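Long-range contacts in uncharacterized metal-dependent hydrolase (Pyrococcus furiosus, PDB 3ICJ), which is a zinc-binding member of the amidohydrolase family, not yet characterised, that probably hydrolyses carbon-nitrogen bonds other than peptide bonds: residues V347-D352 with G369-A374; V357-F362 with E383-L388; V377-L382 with A417-T422. All coordinates share one frame; numbering follows the deposited sequence.

Contact 1. Residues V347-D352 with G369-A374. With ZN (zinc ion), chain C.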
ATOM      1  N   VAL A 347      -6.020  -7.029   8.831  1.00 39.32           N
ATOM      2  CA  VAL A 347      -5.216  -8.186   9.161  1.00 37.36           C
ATOM      3  C   VAL A 347      -4.575  -8.761   7.888  1.00 36.08           C
ATOM      4  O   VAL A 347      -5.273  -9.235   7.000  1.00 37.21           O
ATOM      5  CB  VAL A 347      -6.102  -9.253   9.856  1.00 38.03           C
ATOM      6  CG1 VAL A 347      -5.374 -10.528  10.045  1.00 40.02           C
ATOM      7  CG2 VAL A 347      -6.633  -8.732  11.205  1.00 37.42           C
ATOM      8  N   HIS A 348      -3.250  -8.706   7.811  1.00 34.55           N
ATOM      9  CA  HIS A 348      -2.464  -9.354   6.735  1.00 36.67           C
ATOM     10  C   HIS A 348      -2.572 -10.887   6.858  1.00 38.67           C
ATOM     11  O   HIS A 348      -2.201 -11.469   7.871  1.00 36.18           O
ATOM     12  CB  HIS A 348      -1.002  -8.853   6.837  1.00 38.49           C
ATOM     13  CG  HIS A 348       0.032  -9.698   6.140  1.00 47.94           C
ATOM     14  ND1 HIS A 348       0.940  -9.164   5.250  1.00 59.74           N
ATOM     15  CD2 HIS A 348       0.367 -11.008   6.267  1.00 48.89           C
ATOM     16  CE1 HIS A 348       1.769 -10.110   4.841  1.00 51.49           C
ATOM     17  NE2 HIS A 348       1.433 -11.242   5.432  1.00 49.30           N
ATOM     18  N   ALA A 349      -3.141 -11.522   5.838  1.00 37.67           N
ATOM     19  CA  ALA A 349      -3.197 -12.983   5.754  1.00 36.56           C
ATOM     20  C   ALA A 349      -2.953 -13.427   4.321  1.00 36.07           C
ATOM     21  O   ALA A 349      -3.751 -13.143   3.426  1.00 39.04           O
ATOM     22  CB  ALA A 349      -4.524 -13.503   6.243  1.00 33.64           C
ATOM     23  N   ILE A 350      -1.860 -14.144   4.120  1.00 32.52           N
ATOM     24  CA  ILE A 350      -1.432 -14.572   2.781  1.00 35.07           C
ATOM     25  C   ILE A 350      -1.701 -16.054   2.551  1.00 36.79           C
ATOM     26  O   ILE A 350      -2.377 -16.427   1.576  1.00 36.18           O
ATOM     27  CB  ILE A 350       0.042 -14.143   2.510  1.00 37.91           C
ATOM     28  CG1 ILE A 350       0.083 -12.613   2.374  1.00 36.58           C
ATOM     29  CG2 ILE A 350       0.662 -14.880   1.269  1.00 33.25           C
ATOM     30  CD1 ILE A 350       1.429 -12.019   1.852  1.00 40.81           C
ATOM     31  N   GLY A 351      -1.210 -16.894   3.461  1.00 37.28           N
ATOM     32  CA  GLY A 351      -1.410 -18.336   3.358  1.00 30.37           C
ATOM     33  C   GLY A 351      -2.850 -18.723   3.656  1.00 36.40           C
ATOM     34  O   GLY A 351      -3.556 -17.994   4.348  1.00 32.83           O
ATOM     35  N   ASP A 352      -3.286 -19.871   3.148  1.00 34.11           N
ATOM     36  CA  ASP A 352      -4.682 -20.308   3.350  1.00 37.62           C
ATOM     37  C   ASP A 352      -5.045 -20.526   4.819  1.00 35.89           C
ATOM     38  O   ASP A 352      -6.180 -20.261   5.238  1.00 34.46           O
ATOM     39  CB  ASP A 352      -5.011 -21.532   2.515  1.00 33.86           C
ATOM     40  CG  ASP A 352      -4.320 -22.783   3.012  1.00 36.86           C
ATOM     41  OD1 ASP A 352      -3.070 -22.850   3.003  1.00 38.89           O
ATOM     42  OD2 ASP A 352      -5.032 -23.722   3.411  1.00 39.21           O
ATOM     43  N   GLY A 369     -14.001  -7.229   9.954  1.00 38.93           N
ATOM     44  CA  GLY A 369     -12.741  -6.553   9.704  1.00 39.69           C
ATOM     45  C   GLY A 369     -12.391  -6.613   8.237  1.00 39.30           C
ATOM     46  O   GLY A 369     -13.230  -6.951   7.397  1.00 36.33           O
ATOM     47  N   ARG A 370     -11.152  -6.253   7.923  1.00 35.17           N
ATOM     48  CA  ARG A 370     -10.657  -6.423   6.595  1.00 37.87           C
ATOM     49  C   ARG A 370      -9.424  -7.314   6.591  1.00 34.48           C
ATOM     50  O   ARG A 370      -8.675  -7.376   7.575  1.00 36.22           O
ATOM     51  CB  ARG A 370     -10.402  -5.069   5.862  1.00 34.62           C
ATOM     52  CG  ARG A 370      -9.591  -4.071   6.620  1.00 36.63           C
ATOM     53  CD  ARG A 370      -9.438  -2.748   5.853  1.00 35.59           C
ATOM     54  NE  ARG A 370      -8.385  -2.838   4.829  1.00 37.09           N
ATOM     55  CZ  ARG A 370      -7.990  -1.824   4.063  1.00 42.25           C
ATOM     56  NH1 ARG A 370      -8.574  -0.632   4.165  1.00 39.36           N
ATOM     57  NH2 ARG A 370      -7.020  -2.007   3.175  1.00 37.88           N
ATOM     58  N   ILE A 371      -9.220  -7.985   5.458  1.00 37.27           N
ATOM     59  CA  ILE A 371      -8.048  -8.824   5.242  1.00 37.62           C
ATOM     60  C   ILE A 371      -7.223  -8.225   4.099  1.00 35.13           C
ATOM     61  O   ILE A 371      -7.745  -7.915   3.028  1.00 41.33           O
ATOM     62  CB  ILE A 371      -8.438 -10.336   4.963  1.00 33.39           C
ATOM     63  CG1 ILE A 371      -9.003 -10.986   6.222  1.00 34.97           C
ATOM     64  CG2 ILE A 371      -7.235 -11.146   4.445  1.00 32.07           C
ATOM     65  CD1 ILE A 371      -9.606 -12.390   5.963  1.00 38.03           C
ATOM     66  N   GLU A 372      -5.937  -8.024   4.366  1.00 33.82           N
ATOM     67  CA  GLU A 372      -4.991  -7.569   3.370  1.00 34.01           C
ATOM     68  C   GLU A 372      -4.393  -8.803   2.696  1.00 37.70           C
ATOM     69  O   GLU A 372      -3.989  -9.756   3.381  1.00 37.41           O
ATOM     70  CB  GLU A 372      -3.855  -6.774   4.034  1.00 36.39           C
ATOM     71  CG  GLU A 372      -4.348  -5.768   5.068  1.00 38.89           C
ATOM     72  CD  GLU A 372      -5.429  -4.873   4.490  1.00 42.99           C
ATOM     73  OE1 GLU A 372      -5.130  -4.125   3.542  1.00 37.79           O
ATOM     74  OE2 GLU A 372      -6.586  -4.942   4.965  1.00 46.71           O
ATOM     75  N   HIS A 373      -4.331  -8.741   1.366  1.00 35.70           N
ATOM     76  CA  HIS A 373      -3.796  -9.777   0.447  1.00 37.81           C
ATOM     77  C   HIS A 373      -4.777 -10.897   0.123  1.00 39.30           C
ATOM     78  O   HIS A 373      -5.162 -11.048  -1.045  1.00 42.36           O
ATOM     79  CB  HIS A 373      -2.407 -10.303   0.857  1.00 41.86           C
ATOM     80  CG  HIS A 373      -1.449  -9.212   1.232  1.00 43.39           C
ATOM     81  ND1 HIS A 373      -1.055  -8.235   0.347  1.00 56.27           N
ATOM     82  CD2 HIS A 373      -0.862  -8.906   2.413  1.00 45.50           C
ATOM     83  CE1 HIS A 373      -0.244  -7.387   0.955  1.00 60.31           C
ATOM     84  NE2 HIS A 373      -0.112  -7.772   2.211  1.00 52.14           N
ATOM     85  N   ALA A 374      -5.155 -11.674   1.147  1.00 35.65           N
ATOM     86  CA  ALA A 374      -5.953 -12.901   0.987  1.00 39.31           C
ATOM     87  C   ALA A 374      -5.468 -13.728  -0.216  1.00 38.64           C
ATOM     88  O   ALA A 374      -6.271 -14.140  -1.061  1.00 42.11           O
ATOM     89  CB  ALA A 374      -7.456 -12.554   0.853  1.00 39.97           C
TER
HETATM   90 ZN    ZN C 602       1.108  -7.323   4.224  0.50 66.73          ZN

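Contact 2. Residues V357-F362 with E383-L388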
ATOM      1  N   VAL A 357      -7.201 -18.257  10.379  1.00 35.57           N
ATOM      2  CA  VAL A 357      -6.925 -17.605  11.672  1.00 36.40           C
ATOM      3  C   VAL A 357      -7.639 -16.248  11.747  1.00 37.81           C
ATOM      4  O   VAL A 357      -8.293 -15.933  12.758  1.00 34.75           O
ATOM      5  CB  VAL A 357      -5.385 -17.451  11.933  1.00 40.10           C
ATOM      6  CG1 VAL A 357      -5.104 -16.520  13.154  1.00 36.25           C
ATOM      7  CG2 VAL A 357      -4.749 -18.825  12.172  1.00 34.85           C
ATOM      8  N   ALA A 358      -7.551 -15.476  10.655  1.00 33.21           N
ATOM      9  CA  ALA A 358      -8.213 -14.167  10.551  1.00 33.21           C
ATOM     10  C   ALA A 358      -9.742 -14.280  10.589  1.00 36.71           C
ATOM     11  O   ALA A 358     -10.388 -13.546  11.323  1.00 37.37           O
ATOM     12  CB  ALA A 358      -7.760 -13.423   9.287  1.00 30.05           C
ATOM     13  N   LEU A 359     -10.306 -15.208   9.819  1.00 36.96           N
ATOM     14  CA  LEU A 359     -11.749 -15.490   9.862  1.00 36.62           C
ATOM     15  C   LEU A 359     -12.245 -15.945  11.236  1.00 37.12           C
ATOM     16  O   LEU A 359     -13.278 -15.456  11.703  1.00 34.47           O
ATOM     17  CB  LEU A 359     -12.158 -16.480   8.766  1.00 36.32           C
ATOM     18  CG  LEU A 359     -11.970 -16.036   7.306  1.00 36.19           C
ATOM     19  CD1 LEU A 359     -12.230 -17.201   6.354  1.00 39.97           C
ATOM     20  CD2 LEU A 359     -12.848 -14.864   6.957  1.00 34.36           C
ATOM     21  N   ASP A 360     -11.503 -16.843  11.889  1.00 37.48           N
ATOM     22  CA  ASP A 360     -11.802 -17.260  13.261  1.00 40.28           C
ATOM     23  C   ASP A 360     -11.822 -16.082  14.219  1.00 37.20           C
ATOM     24  O   ASP A 360     -12.674 -16.013  15.098  1.00 36.11           O
ATOM     25  CB  ASP A 360     -10.756 -18.254  13.789  1.00 41.96           C
ATOM     26  CG  ASP A 360     -10.860 -19.637  13.153  1.00 43.53           C
ATOM     27  OD1 ASP A 360     -11.864 -19.952  12.480  1.00 41.36           O
ATOM     28  OD2 ASP A 360      -9.909 -20.418  13.340  1.00 38.79           O
ATOM     29  N   ALA A 361     -10.853 -15.185  14.071  1.00 33.68           N
ATOM     30  CA  ALA A 361     -10.735 -14.047  14.964  1.00 35.18           C
ATOM     31  C   ALA A 361     -11.904 -13.074  14.792  1.00 37.59           C
ATOM     32  O   ALA A 361     -12.436 -12.575  15.789  1.00 32.11           O
ATOM     33  CB  ALA A 361      -9.427 -13.354  14.751  1.00 28.06           C
ATOM     34  N   PHE A 362     -12.297 -12.827  13.535  1.00 37.40           N
ATOM     35  CA  PHE A 362     -13.427 -11.947  13.225  1.00 39.78           C
ATOM     36  C   PHE A 362     -14.760 -12.544  13.663  1.00 40.61           C
ATOM     37  O   PHE A 362     -15.621 -11.828  14.181  1.00 39.36           O
ATOM     38  CB  PHE A 362     -13.485 -11.592  11.726  1.00 34.29           C
ATOM     39  CG  PHE A 362     -12.347 -10.734  11.247  1.00 38.69           C
ATOM     40  CD1 PHE A 362     -11.742  -9.808  12.087  1.00 37.96           C
ATOM     41  CD2 PHE A 362     -11.893 -10.842   9.933  1.00 42.24           C
ATOM     42  CE1 PHE A 362     -10.689  -9.015  11.635  1.00 47.25           C
ATOM     43  CE2 PHE A 362     -10.842 -10.056   9.472  1.00 37.91           C
ATOM     44  CZ  PHE A 362     -10.239  -9.142  10.320  1.00 40.18           C
ATOM     45  N   GLU A 383     -17.696 -19.260   1.532  1.00 45.58           N
ATOM     46  CA  GLU A 383     -18.935 -19.055   2.285  1.00 47.03           C
ATOM     47  C   GLU A 383     -18.742 -18.237   3.556  1.00 43.80           C
ATOM     48  O   GLU A 383     -19.587 -17.407   3.867  1.00 42.71           O
ATOM     49  CB  GLU A 383     -19.635 -20.383   2.616  1.00 51.54           C
ATOM     50  CG  GLU A 383     -20.486 -20.949   1.465  1.00 71.48           C
ATOM     51  CD  GLU A 383     -21.444 -19.923   0.834  1.00 84.28           C
ATOM     52  OE1 GLU A 383     -22.206 -19.256   1.573  1.00 85.45           O
ATOM     53  OE2 GLU A 383     -21.437 -19.792  -0.411  1.00 89.21           O
ATOM     54  N   ARG A 384     -17.638 -18.470   4.274  1.00 36.45           N
ATOM     55  CA  ARG A 384     -17.348 -17.755   5.519  1.00 39.70           C
ATOM     56  C   ARG A 384     -17.071 -16.280   5.256  1.00 39.32           C
ATOM     57  O   ARG A 384     -17.486 -15.434   6.037  1.00 38.19           O
ATOM     58  CB  ARG A 384     -16.131 -18.344   6.236  1.00 42.83           C
ATOM     59  CG  ARG A 384     -16.313 -19.737   6.798  1.00 50.31           C
ATOM     60  CD  ARG A 384     -15.090 -20.121   7.610  1.00 43.72           C
ATOM     61  NE  ARG A 384     -15.116 -19.526   8.946  1.00 44.92           N
ATOM     62  CZ  ARG A 384     -14.071 -19.486   9.768  1.00 46.08           C
ATOM     63  NH1 ARG A 384     -14.196 -18.957  10.978  1.00 41.28           N
ATOM     64  NH2 ARG A 384     -12.899 -19.978   9.385  1.00 44.43           N
ATOM     65  N   ILE A 385     -16.364 -15.996   4.161  1.00 38.47           N
ATOM     66  CA  ILE A 385     -16.009 -14.630   3.759  1.00 36.60           C
ATOM     67  C   ILE A 385     -17.260 -13.849   3.373  1.00 38.20           C
ATOM     68  O   ILE A 385     -17.452 -12.724   3.828  1.00 35.70           O
ATOM     69  CB  ILE A 385     -14.940 -14.647   2.620  1.00 35.09           C
ATOM     70  CG1 ILE A 385     -13.604 -15.168   3.164  1.00 33.69           C
ATOM     71  CG2 ILE A 385     -14.726 -13.257   1.994  1.00 36.42           C
ATOM     72  CD1 ILE A 385     -12.583 -15.529   2.094  1.00 42.18           C
ATOM     73  N   LYS A 386     -18.118 -14.473   2.563  1.00 38.64           N
ATOM     74  CA  LYS A 386     -19.408 -13.902   2.167  1.00 42.42           C
ATOM     75  C   LYS A 386     -20.276 -13.583   3.393  1.00 43.32           C
ATOM     76  O   LYS A 386     -20.773 -12.461   3.512  1.00 39.99           O
ATOM     77  CB  LYS A 386     -20.149 -14.882   1.238  1.00 36.26           C
ATOM     78  CG  LYS A 386     -21.430 -14.355   0.611  1.00 46.53           C
ATOM     79  CD  LYS A 386     -22.079 -15.488  -0.202  1.00 44.97           C
ATOM     80  CE  LYS A 386     -23.560 -15.247  -0.463  1.00 61.53           C
ATOM     81  NZ  LYS A 386     -23.760 -14.314  -1.598  1.00 70.90           N
ATOM     82  N   GLU A 387     -20.423 -14.568   4.295  1.00 38.87           N
ATOM     83  CA  GLU A 387     -21.332 -14.504   5.456  1.00 38.13           C
ATOM     84  C   GLU A 387     -20.900 -13.488   6.517  1.00 38.30           C
ATOM     85  O   GLU A 387     -21.740 -12.805   7.103  1.00 38.24           O
ATOM     86  CB  GLU A 387     -21.545 -15.925   6.041  1.00 45.79           C
ATOM     87  CG  GLU A 387     -21.499 -16.112   7.568  1.00 61.89           C
ATOM     88  CD  GLU A 387     -20.896 -17.480   7.984  1.00 77.16           C
ATOM     89  OE1 GLU A 387     -20.010 -17.507   8.870  1.00 75.18           O
ATOM     90  OE2 GLU A 387     -21.289 -18.530   7.418  1.00 71.70           O
ATOM     91  N   LEU A 388     -19.590 -13.388   6.746  1.00 37.49           N
ATOM     92  CA  LEU A 388     -19.010 -12.423   7.678  1.00 37.75           C
ATOM     93  C   LEU A 388     -18.779 -11.044   7.040  1.00 41.39           C
ATOM     94  O   LEU A 388     -18.377 -10.107   7.745  1.00 40.74           O
ATOM     95  CB  LEU A 388     -17.672 -12.949   8.214  1.00 36.33           C
ATOM     96  CG  LEU A 388     -17.634 -14.169   9.137  1.00 47.68           C
ATOM     97  CD1 LEU A 388     -16.187 -14.628   9.305  1.00 41.96           C
ATOM     98  CD2 LEU A 388     -18.316 -13.870  10.486  1.00 52.78           C
TER

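Contact 3. Residues V377-L382 with A417-T422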
ATOM      1  N   VAL A 377      -7.072 -18.376  -1.133  1.00 40.04           N
ATOM      2  CA  VAL A 377      -8.401 -18.609  -0.567  1.00 33.93           C
ATOM      3  C   VAL A 377      -8.970 -19.906  -1.130  1.00 35.53           C
ATOM      4  O   VAL A 377      -9.106 -20.073  -2.354  1.00 34.70           O
ATOM      5  CB  VAL A 377      -9.378 -17.431  -0.842  1.00 39.49           C
ATOM      6  CG1 VAL A 377     -10.751 -17.739  -0.252  1.00 40.51           C
ATOM      7  CG2 VAL A 377      -8.830 -16.117  -0.281  1.00 35.10           C
ATOM      8  N   ARG A 378      -9.275 -20.832  -0.234  1.00 34.68           N
ATOM      9  CA  ARG A 378      -9.870 -22.109  -0.624  1.00 35.46           C
ATOM     10  C   ARG A 378     -11.370 -21.942  -0.922  1.00 39.06           C
ATOM     11  O   ARG A 378     -12.022 -21.035  -0.378  1.00 36.92           O
ATOM     12  CB  ARG A 378      -9.666 -23.156   0.478  1.00 33.84           C
ATOM     13  CG  ARG A 378      -8.223 -23.298   0.975  1.00 34.09           C
ATOM     14  CD  ARG A 378      -8.066 -24.428   2.016  1.00 37.04           C
ATOM     15  NE  ARG A 378      -9.057 -24.397   3.100  1.00 39.04           N
ATOM     16  CZ  ARG A 378      -8.815 -23.961   4.334  1.00 34.65           C
ATOM     17  NH1 ARG A 378      -9.788 -23.966   5.227  1.00 32.80           N
ATOM     18  NH2 ARG A 378      -7.603 -23.502   4.682  1.00 35.95           N
ATOM     19  N   ASP A 379     -11.903 -22.824  -1.778  1.00 34.69           N
ATOM     20  CA  ASP A 379     -13.344 -22.922  -2.047  1.00 38.06           C
ATOM     21  C   ASP A 379     -14.178 -22.978  -0.767  1.00 38.09           C
ATOM     22  O   ASP A 379     -15.186 -22.277  -0.645  1.00 38.36           O
ATOM     23  CB  ASP A 379     -13.655 -24.152  -2.908  1.00 40.33           C
ATOM     24  CG  ASP A 379     -13.358 -23.932  -4.387  1.00 47.48           C
ATOM     25  OD1 ASP A 379     -12.780 -22.882  -4.754  1.00 45.94           O
ATOM     26  OD2 ASP A 379     -13.705 -24.815  -5.191  1.00 49.12           O
ATOM     27  N   ASP A 380     -13.725 -23.772   0.201  1.00 37.75           N
ATOM     28  CA  ASP A 380     -14.446 -23.915   1.464  1.00 41.12           C
ATOM     29  C   ASP A 380     -14.401 -22.670   2.366  1.00 41.88           C
ATOM     30  O   ASP A 380     -15.159 -22.584   3.329  1.00 50.14           O
ATOM     31  CB  ASP A 380     -14.006 -25.189   2.217  1.00 41.67           C
ATOM     32  CG  ASP A 380     -12.554 -25.134   2.709  1.00 46.72           C
ATOM     33  OD1 ASP A 380     -12.217 -24.271   3.538  1.00 51.39           O
ATOM     34  OD2 ASP A 380     -11.749 -25.991   2.305  1.00 57.67           O
ATOM     35  N   GLN A 381     -13.528 -21.709   2.057  1.00 35.90           N
ATOM     36  CA  GLN A 381     -13.454 -20.483   2.850  1.00 38.23           C
ATOM     37  C   GLN A 381     -14.384 -19.396   2.332  1.00 40.47           C
ATOM     38  O   GLN A 381     -14.692 -18.445   3.056  1.00 39.44           O
ATOM     39  CB  GLN A 381     -12.011 -19.952   2.890  1.00 37.14           C
ATOM     40  CG  GLN A 381     -11.051 -20.820   3.708  1.00 42.39           C
ATOM     41  CD  GLN A 381      -9.604 -20.384   3.544  1.00 34.82           C
ATOM     42  OE1 GLN A 381      -9.163 -20.076   2.439  1.00 41.46           O
ATOM     43  NE2 GLN A 381      -8.879 -20.312   4.646  1.00 32.40           N
ATOM     44  N   LEU A 382     -14.821 -19.543   1.080  1.00 43.83           N
ATOM     45  CA  LEU A 382     -15.654 -18.547   0.393  1.00 39.47           C
ATOM     46  C   LEU A 382     -16.970 -18.226   1.101  1.00 41.95           C
ATOM     47  O   LEU A 382     -17.310 -17.057   1.262  1.00 39.56           O
ATOM     48  CB  LEU A 382     -15.951 -18.985  -1.045  1.00 36.05           C
ATOM     49  CG  LEU A 382     -14.764 -19.182  -1.983  1.00 33.94           C
ATOM     50  CD1 LEU A 382     -15.247 -19.683  -3.344  1.00 36.91           C
ATOM     51  CD2 LEU A 382     -13.972 -17.879  -2.142  1.00 31.98           C
ATOM     52  N   ALA A 417      -5.037 -19.066  -5.717  1.00 32.15           N
ATOM     53  CA  ALA A 417      -4.277 -17.819  -5.719  1.00 36.65           C
ATOM     54  C   ALA A 417      -4.925 -16.663  -6.468  1.00 41.45           C
ATOM     55  O   ALA A 417      -5.340 -16.827  -7.618  1.00 37.88           O
ATOM     56  CB  ALA A 417      -2.864 -18.053  -6.254  1.00 35.61           C
ATOM     57  N   TYR A 418      -4.960 -15.494  -5.814  1.00 40.97           N
ATOM     58  CA  TYR A 418      -5.348 -14.208  -6.435  1.00 37.28           C
ATOM     59  C   TYR A 418      -6.665 -14.291  -7.194  1.00 40.35           C
ATOM     60  O   TYR A 418      -6.770 -13.957  -8.395  1.00 38.85           O
ATOM     61  CB  TYR A 418      -4.206 -13.627  -7.301  1.00 36.39           C
ATOM     62  CG  TYR A 418      -2.882 -13.542  -6.566  1.00 31.59           C
ATOM     63  CD1 TYR A 418      -2.788 -12.902  -5.317  1.00 36.12           C
ATOM     64  CD2 TYR A 418      -1.725 -14.106  -7.104  1.00 33.79           C
ATOM     65  CE1 TYR A 418      -1.563 -12.836  -4.628  1.00 43.15           C
ATOM     66  CE2 TYR A 418      -0.493 -14.034  -6.426  1.00 43.48           C
ATOM     67  CZ  TYR A 418      -0.424 -13.398  -5.188  1.00 46.76           C
ATOM     68  OH  TYR A 418       0.789 -13.323  -4.512  1.00 45.61           O
ATOM     69  N   ARG A 419      -7.672 -14.742  -6.454  1.00 36.77           N
ATOM     70  CA  ARG A 419      -8.989 -15.039  -7.003  1.00 35.90           C
ATOM     71  C   ARG A 419      -9.843 -13.769  -7.073  1.00 37.76           C
ATOM     72  O   ARG A 419     -10.885 -13.672  -6.425  1.00 40.21           O
ATOM     73  CB  ARG A 419      -9.659 -16.105  -6.128  1.00 32.58           C
ATOM     74  CG  ARG A 419      -8.904 -17.418  -6.127  1.00 39.70           C
ATOM     75  CD  ARG A 419      -9.635 -18.495  -5.309  1.00 35.04           C
ATOM     76  NE  ARG A 419     -10.845 -18.997  -5.963  1.00 37.43           N
ATOM     77  CZ  ARG A 419     -11.557 -20.018  -5.494  1.00 35.66           C
ATOM     78  NH1 ARG A 419     -11.186 -20.630  -4.367  1.00 32.59           N
ATOM     79  NH2 ARG A 419     -12.644 -20.434  -6.135  1.00 38.71           N
ATOM     80  N   LEU A 420      -9.386 -12.804  -7.874  1.00 38.36           N
ATOM     81  CA  LEU A 420      -9.944 -11.460  -7.912  1.00 38.90           C
ATOM     82  C   LEU A 420     -11.417 -11.458  -8.274  1.00 36.92           C
ATOM     83  O   LEU A 420     -12.216 -10.792  -7.614  1.00 39.29           O
ATOM     84  CB  LEU A 420      -9.158 -10.569  -8.895  1.00 33.23           C
ATOM     85  CG  LEU A 420      -7.635 -10.510  -8.705  1.00 41.16           C
ATOM     86  CD1 LEU A 420      -7.003  -9.503  -9.661  1.00 36.96           C
ATOM     87  CD2 LEU A 420      -7.262 -10.169  -7.281  1.00 41.46           C
ATOM     88  N   LYS A 421     -11.771 -12.209  -9.316  1.00 37.54           N
ATOM     89  CA  LYS A 421     -13.153 -12.244  -9.788  1.00 33.36           C
ATOM     90  C   LYS A 421     -14.076 -12.882  -8.734  1.00 38.05           C
ATOM     91  O   LYS A 421     -15.139 -12.339  -8.423  1.00 42.48           O
ATOM     92  CB  LYS A 421     -13.235 -12.965 -11.143  1.00 38.57           C
ATOM     93  CG  LYS A 421     -14.648 -13.289 -11.632  1.00 40.65           C
ATOM     94  CD  LYS A 421     -15.408 -12.023 -11.976  1.00 49.99           C
ATOM     95  CE  LYS A 421     -16.700 -12.330 -12.715  1.00 57.51           C
ATOM     96  NZ  LYS A 421     -17.705 -11.276 -12.430  1.00 63.97           N
ATOM     97  N   THR A 422     -13.646 -14.006  -8.171  1.00 37.92           N
ATOM     98  CA  THR A 422     -14.432 -14.723  -7.173  1.00 37.13           C
ATOM     99  C   THR A 422     -14.618 -13.886  -5.906  1.00 36.12           C
ATOM    100  O   THR A 422     -15.748 -13.675  -5.467  1.00 35.55           O
ATOM    101  CB  THR A 422     -13.803 -16.083  -6.840  1.00 37.22           C
ATOM    102  OG1 THR A 422     -13.783 -16.875  -8.020  1.00 37.18           O
ATOM    103  CG2 THR A 422     -14.613 -16.846  -5.776  1.00 37.32           C
TER

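Contact 1. Residues V347-D352 with G369-A374
His348 and His373 bind the same zinc ion, His348 from strand 346-349 of the amidohydrolase barrel and His373 from just past the corner that follows strand 370-371. From its CB, which stays 3.7 Å from the zinc, the His348 side chain runs with CG anti to the backbone N (chi1 161°), turning ND1 toward the metal. ND1, besides its 2.1 Å bond to the zinc, comes 3.4 Å from His373 CD2, and CG and CE1 stand a little farther off. The far nitrogen, NE2, is hydrogen-bonded to the carbonyl of Gly301, which fixes the rotation of the ring and leaves ND1 for the metal. His373 binds through its other nitrogen, NE2 lying 2.4 Å from the zinc, and its ND1 is held by Gln395. Carboxylated Lys296 is the further ligand, shared with the second zinc. The two imidazoles form an offset edge-to-face pair with planes at 80°, the edge of His373 toward the face of His348. Ile350 CG1 rests 3.7 Å from His373 CB.

The backbones pair as the two strands of a beta-alpha-beta unit joined by helix 352-365. Val347 N bonds to Arg370 O, Glu372 N to Val347 O, and Ala349 N to Glu372 O, the last at 3.1 Å. NE and NH2 of Arg370 meet OE2 and OE1 of Glu372, and OE1 also accepts from ND1 of His101, a ligand of the other zinc. Second-shell acceptors thus orient His348, His373 and His101, and probably polarise these three ligands of a binuclear centre.

Contact 2. Residues V357-F362 with E383-L388
Leu359 lays its CB over one face of the Arg384 guanidinium, 3.5 Å above the plane and displaced toward its rim, so that a leucine and an arginine share the middle of this helix pair. The closest approach of that carbon is to Arg384 NH2, at 3.6 Å. Farther out, the leucine fork turns to apolar partners: CD2 meets Ile385 CG1 at 3.9 Å and Leu388 CD1 at 4.1 Å, while CD1 leans on Ile385 CG1 and on the CB of Arg384. Leu359 and Ile385 cross at about a right angle, and Leu388 CD1 also touches the backbone carbonyl oxygen of Leu359.

At the outer margin the arginine finds its charge partner. The chain of Arg384 is extended through chi2 and then bends at chi3 (80°), which brings the guanidinium back across Leu359 to Asp360. Arg384 NH1 donates to Asp360 OD1 at 2.9 Å, using the anti lone pair of that oxygen; NH2 adds only a weak bond to the same atom. With the carboxylate and guanidinium planes 44° apart, this is a skewed salt bridge rather than a coplanar one. NH1 is also paired with Glu363, one helical turn beyond Leu359, so two carboxylates of one helix probably share the positive charge.

The short helical segments run in roughly the same direction, 33° apart, with their axes 11.0 Å from each other at closest approach. They belong to helices 352-365 and 379-388, successive helices on the outside of the barrel. Helix 328-338 packs against Val357, Ala361 and Phe362 on the first of them, while Ala358 and Phe362 lean inward on Val347 of strand 346-349.

Contact 3. Residues V377-L382 with A417-T422
This is a polar, surface-lying contact between the starts of two outer helices of the amidohydrolase barrel, where the chain leaving the inner sheet enters helix 379-388 and where helix 420-426 begins. A single arginine does most of the joining. Arg419 occupies the N-cap position of helix 420-426 and is the centre of an inverse gamma turn; its side chain leaves that turn toward the other segment, straight through chi2 and bent at chi3 (72°), and ends between a backbone carbonyl and a carboxylate.

Arg419 NH1 donates to Val377 O at 2.9 Å, with the oxygen in the guanidinium plane and the N-H nearly straight onto it (158°). The same nitrogen, joined by NH2, also takes hold of Asp379. The grip is end-on, and both bonds converge on one oxygen: Arg419 NH1 and NH2 are each 2.8 Å from Asp379 OD1, which they meet nearly along its C-O axis. The two planes stand 44° apart, so the carboxylate is tilted against the guanidinium. NE, the remaining nitrogen, has a long, weak ion pair with Glu459, whose carboxylate also accepts a hydrogen bond from Thr422 OG1.

Within segment 377-382 a second arginine is tied down in another direction. Arg378 holds Asp380 side-on through NE and NH1 and has salt bridges to Asp352 and Asp356 of helix 352-365. The backbone N of Arg378 donates to Gln381 OE1, 2.8 Å away. Apolar packing is the smaller element: Leu382 crosses Thr422 at about a right angle, and both of its methyls, CD1 and CD2, lie 3.8 Å from Thr422 CG2.

The three contacts run outward from one parallel sheet. Contact 1 is wholly buried and joins strands 346-349 and 370-371 through backbone bonds and a shared metal; contact 2, partly buried, pairs the helix between those strands with the next helix, mixing leucine packing with a salt bridge; contact 3 lies at the surface and rests chiefly on charge. Helix 379-388 serves both contact 2 and contact 3, where Ile385 CD1 packs on Val377 CG1. Phe362 of contact 2 presses on Val347 and Gly369 of contact 1, whereas contacts 1 and 3 meet through polar atoms, Asp352 with Arg378 and Gln381.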